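Local atomic coordinates of rhamnosidase B (Bacillus sp., PDB entry 2OKX), a protein that probably hydrolyses terminal alpha-L-rhamnosyl residues of rhamnose-containing glycosides, as a family 78 glycoside hydrolase. Residues A[640-645]-A[879-884]; A[887-892]-A[935-940]. One frame throughout, in Å; residues are numbered along the deposited sequence.

In the fold
Both interactions belong to the C-terminal beta domain and its junction with the helical catalytic barrel. Interaction 1 sets the end of helix 627-644 from the barrel against strand 879-881 and the turn after it. Interaction 2 pairs strand 888-891 with strand 936-939. Their centres lie about 12 Å apart, and strands 879-881 and 888-891 are antiparallel neighbours in one small sheet, probably hydrogen-bonded from Gly882 N to Thr888 O at 2.8 Å and from Asp890 N to Lys880 O at 2.9 Å. The helix end and three strands thus lie in sequence, strand 879-881 coming before the parallel pair. On the far strand, the side chain of Val937 is about 12 Å from a bound calcium ion.

Interaction 1. Residues A[640-645]-A[879-884]; sequences YAAHTG and VKRGAD
Arg881 starts with CG anti to the backbone N (chi1 -167°) and bends at chi3 (70°), which lays its guanidinium over Ala642, with Ala642 CB and His643 N on one face. NH1 of Arg881 stands 3.6 Å from CB of Ala642, and CD of Arg881 touches Ala642 O at 3.5 Å. Asp884 comes to the same methyl: CG anti to the carbonyl carbon (chi1 -68°) turns its carboxylate so that OD2 of Asp884 lies 3.6 Å from Ala642 CB. The CA-H of Asp884 faces Ala642 O, 3.1 Å from CA to O, while Ala642 also has a backbone hydrogen bond with Gly885. Just past the helix, Gly645 has positive phi, its CA 4.1 Å from CB of Asp884. A water links the two segments, 2.7 Å from His643 ND1 in the plane of that ring and accepting from Arg881 NH2 at 3.0 Å. The imidazole stacks on Tyr588 and meets the ring of Trp886. At this barrel-to-beta-domain seam the two segments share no direct hydrogen bond, the Gly885 bond lying just beyond; van der Waals fit, one CA-H...O contact and the water hold them, and the guanidinium, its NE near Ala642 O close to the helix C-terminus, is probably favourable there.

Interaction 2. Residues A[887-892]-A[935-940]; sequences RTVDIA and IEVNVT
The carboxylate of Asp890 and the amide of Asn938 stand side by side with their planes 52° apart, meeting through one hydrogen bond rather than face to face: ND2 of Asn938 donates to Asp890 OD2 at 2.9 Å, nearly along the C-O axis of OD2, with the acceptor in the amide plane. They form a cross-strand pair in a parallel beta ladder, in which strand 888-891 is the middle member of a small mixed sheet in the C-terminal beta domain. As bridge partners both stand on the same face, and matching first torsions, CG anti to the carbonyl carbon (chi1 -64° in Asp890, -56° in Asn938), turn the carboxylate and amide so that OD2 meets ND2. With alanine in place of Asp890, ND2 of Asn938 would probably lose this acceptor and the amide be freer to turn.

The backbone ladder runs from Glu936 N to Arg887 O, a longer bond at 3.2 Å, through Val889 N to Glu936 O at 2.7 Å and Asn938 N to Val889 O, then Ile891 N to Asn938 O at 2.8 Å and Thr940 N to Ile891 O. The opposite face is apolar. There CG1 of Ile891 packs obliquely on CG1 of Val937 at 3.7 Å. Ile891 and Val939 reach Ile929 of strand 924-932, so this face packs on the neighbouring five-stranded sheet, layer on layer. Past the last bridge the two chains stay close, with the CA-H of Ala892 directed at Thr940 O, 3.4 Å from CA to O.

Interaction 1. Residues A[640-645]-A[879-884]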
# COMPACT_ATOMS: atom_id res chain seq x y z
N TYR A 640 13.38 2.38 -18.48
CA TYR A 640 14.40 2.89 -17.56
C TYR A 640 15.75 2.93 -18.25
O TYR A 640 16.51 3.90 -18.11
CB TYR A 640 14.50 1.99 -16.32
CG TYR A 640 15.66 2.35 -15.42
CD1 TYR A 640 15.57 3.41 -14.51
CD2 TYR A 640 16.87 1.66 -15.50
CE1 TYR A 640 16.65 3.76 -13.71
CE2 TYR A 640 17.96 2.01 -14.71
CZ TYR A 640 17.84 3.05 -13.81
OH TYR A 640 18.92 3.38 -13.02
N ALA A 641 16.07 1.87 -18.99
CA ALA A 641 17.33 1.79 -19.70
C ALA A 641 17.44 2.90 -20.74
O ALA A 641 18.50 3.49 -20.93
CB ALA A 641 17.47 0.42 -20.38
N ALA A 642 16.33 3.19 -21.42
CA ALA A 642 16.31 4.23 -22.44
C ALA A 642 16.35 5.63 -21.82
O ALA A 642 16.99 6.54 -22.35
CB ALA A 642 15.07 4.09 -23.32
N HIS A 643 15.69 5.78 -20.68
CA HIS A 643 15.63 7.06 -19.98
C HIS A 643 17.01 7.49 -19.51
O HIS A 643 17.44 8.63 -19.74
CB HIS A 643 14.71 6.95 -18.76
CG HIS A 643 14.62 8.21 -17.95
ND1 HIS A 643 13.93 9.33 -18.38
CD2 HIS A 643 15.14 8.53 -16.74
CE1 HIS A 643 14.04 10.27 -17.46
NE2 HIS A 643 14.76 9.82 -16.46
N THR A 644 17.70 6.57 -18.84
CA THR A 644 19.02 6.84 -18.30
C THR A 644 20.17 6.58 -19.26
O THR A 644 21.25 7.15 -19.11
CB THR A 644 19.28 5.97 -17.05
OG1 THR A 644 19.29 4.59 -17.43
CG2 THR A 644 18.20 6.20 -16.00
N GLY A 645 19.94 5.72 -20.25
CA GLY A 645 20.99 5.38 -21.18
C GLY A 645 22.00 4.52 -20.45
O GLY A 645 23.17 4.44 -20.83
N VAL A 879 7.29 18.02 -24.71
CA VAL A 879 8.63 17.51 -24.41
C VAL A 879 8.73 15.99 -24.43
O VAL A 879 8.09 15.31 -23.62
CB VAL A 879 9.13 17.99 -23.02
CG1 VAL A 879 10.54 17.47 -22.76
CG2 VAL A 879 9.10 19.51 -22.97
N LYS A 880 9.54 15.46 -25.34
CA LYS A 880 9.74 14.02 -25.45
C LYS A 880 11.22 13.66 -25.57
O LYS A 880 11.99 14.39 -26.20
CB LYS A 880 9.00 13.46 -26.67
CG LYS A 880 7.49 13.38 -26.51
CD LYS A 880 6.88 12.68 -27.72
CE LYS A 880 5.38 12.52 -27.57
NZ LYS A 880 4.80 11.82 -28.75
N ARG A 881 11.60 12.53 -24.98
CA ARG A 881 12.98 12.04 -25.04
C ARG A 881 13.25 11.69 -26.51
O ARG A 881 12.44 11.01 -27.14
CB ARG A 881 13.12 10.78 -24.17
CG ARG A 881 14.57 10.34 -23.89
CD ARG A 881 14.62 8.96 -23.21
NE ARG A 881 14.21 7.89 -24.12
CZ ARG A 881 13.03 7.29 -24.11
NH1 ARG A 881 12.77 6.33 -24.99
NH2 ARG A 881 12.11 7.63 -23.21
N GLY A 882 14.38 12.15 -27.04
CA GLY A 882 14.69 11.89 -28.44
C GLY A 882 15.74 10.82 -28.71
O GLY A 882 15.87 10.34 -29.84
N ALA A 883 16.51 10.48 -27.69
CA ALA A 883 17.55 9.45 -27.78
C ALA A 883 17.78 8.98 -26.36
O ALA A 883 17.41 9.68 -25.41
CB ALA A 883 18.84 10.03 -28.35
N ASP A 884 18.38 7.81 -26.21
CA ASP A 884 18.63 7.29 -24.88
C ASP A 884 19.41 8.30 -24.05
O ASP A 884 20.30 9.00 -24.55
CB ASP A 884 19.39 5.96 -24.96
CG ASP A 884 18.54 4.85 -25.54
OD1 ASP A 884 19.03 3.70 -25.61
OD2 ASP A 884 17.38 5.11 -25.93
O HOH W 1 12.27 8.74 -20.43

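Interaction 2. Residues A[887-892]-A[935-940]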
# COMPACT_ATOMS: atom_id res chain seq x y z
N ARG A 887 19.98 12.44 -24.77
CA ARG A 887 21.07 13.09 -25.48
C ARG A 887 20.49 14.05 -26.52
O ARG A 887 21.14 15.00 -26.94
CB ARG A 887 21.99 12.05 -26.13
CG ARG A 887 22.82 11.26 -25.12
CD ARG A 887 23.79 10.30 -25.81
NE ARG A 887 24.61 9.53 -24.87
CZ ARG A 887 24.17 8.50 -24.15
NH1 ARG A 887 24.99 7.86 -23.33
NH2 ARG A 887 22.91 8.09 -24.26
N THR A 888 19.26 13.77 -26.95
CA THR A 888 18.56 14.66 -27.87
C THR A 888 17.13 14.74 -27.34
O THR A 888 16.65 13.82 -26.68
CB THR A 888 18.54 14.13 -29.33
OG1 THR A 888 17.52 13.14 -29.47
CG2 THR A 888 19.88 13.54 -29.71
N VAL A 889 16.45 15.84 -27.62
CA VAL A 889 15.08 16.00 -27.16
C VAL A 889 14.23 16.53 -28.30
O VAL A 889 14.66 17.38 -29.07
CB VAL A 889 15.01 16.98 -25.96
CG1 VAL A 889 15.64 18.31 -26.33
CG2 VAL A 889 13.57 17.18 -25.53
N ASP A 890 13.03 15.98 -28.42
CA ASP A 890 12.10 16.40 -29.45
C ASP A 890 11.06 17.32 -28.81
O ASP A 890 10.39 16.93 -27.85
CB ASP A 890 11.39 15.18 -30.05
CG ASP A 890 12.35 14.25 -30.76
OD1 ASP A 890 11.94 13.11 -31.07
OD2 ASP A 890 13.50 14.65 -31.03
N ILE A 891 10.95 18.53 -29.34
CA ILE A 891 9.98 19.49 -28.84
C ILE A 891 8.90 19.64 -29.91
O ILE A 891 9.16 20.19 -30.99
CB ILE A 891 10.62 20.87 -28.57
CG1 ILE A 891 11.79 20.72 -27.59
CG2 ILE A 891 9.58 21.84 -28.00
CD1 ILE A 891 11.43 20.13 -26.24
N ALA A 892 7.71 19.13 -29.63
CA ALA A 892 6.60 19.19 -30.58
C ALA A 892 5.29 19.45 -29.84
O ALA A 892 4.55 18.52 -29.55
CB ALA A 892 6.52 17.88 -31.36
N ILE A 935 22.82 19.07 -25.37
CA ILE A 935 21.65 18.31 -25.78
C ILE A 935 21.10 18.85 -27.09
O ILE A 935 20.85 20.04 -27.22
CB ILE A 935 20.56 18.36 -24.68
CG1 ILE A 935 21.07 17.63 -23.43
CG2 ILE A 935 19.26 17.73 -25.19
CD1 ILE A 935 20.13 17.68 -22.25
N GLU A 936 20.94 17.96 -28.07
CA GLU A 936 20.41 18.35 -29.37
C GLU A 936 18.89 18.49 -29.26
O GLU A 936 18.21 17.61 -28.73
CB GLU A 936 20.78 17.31 -30.43
CG GLU A 936 20.02 17.43 -31.75
CD GLU A 936 20.55 16.47 -32.81
OE1 GLU A 936 19.78 16.12 -33.73
OE2 GLU A 936 21.73 16.09 -32.75
N VAL A 937 18.36 19.61 -29.75
CA VAL A 937 16.93 19.87 -29.70
C VAL A 937 16.30 19.92 -31.09
O VAL A 937 16.73 20.70 -31.94
CB VAL A 937 16.64 21.22 -29.01
CG1 VAL A 937 15.13 21.46 -28.93
CG2 VAL A 937 17.27 21.23 -27.62
N ASN A 938 15.29 19.09 -31.32
CA ASN A 938 14.58 19.07 -32.60
C ASN A 938 13.23 19.75 -32.35
O ASN A 938 12.45 19.28 -31.52
CB ASN A 938 14.38 17.63 -33.06
CG ASN A 938 15.68 16.86 -33.15
OD1 ASN A 938 16.60 17.27 -33.87
ND2 ASN A 938 15.76 15.75 -32.43
N VAL A 939 12.96 20.84 -33.06
CA VAL A 939 11.71 21.58 -32.87
C VAL A 939 10.72 21.45 -34.02
O VAL A 939 11.08 21.65 -35.18
CB VAL A 939 11.98 23.08 -32.67
CG1 VAL A 939 10.67 23.81 -32.34
CG2 VAL A 939 13.00 23.29 -31.57
N THR A 940 9.47 21.13 -33.69
CA THR A 940 8.42 21.00 -34.70
C THR A 940 7.16 21.72 -34.23
O THR A 940 6.51 21.28 -33.28
CB THR A 940 8.03 19.52 -34.95
OG1 THR A 940 9.19 18.76 -35.30
CG2 THR A 940 7.03 19.43 -36.09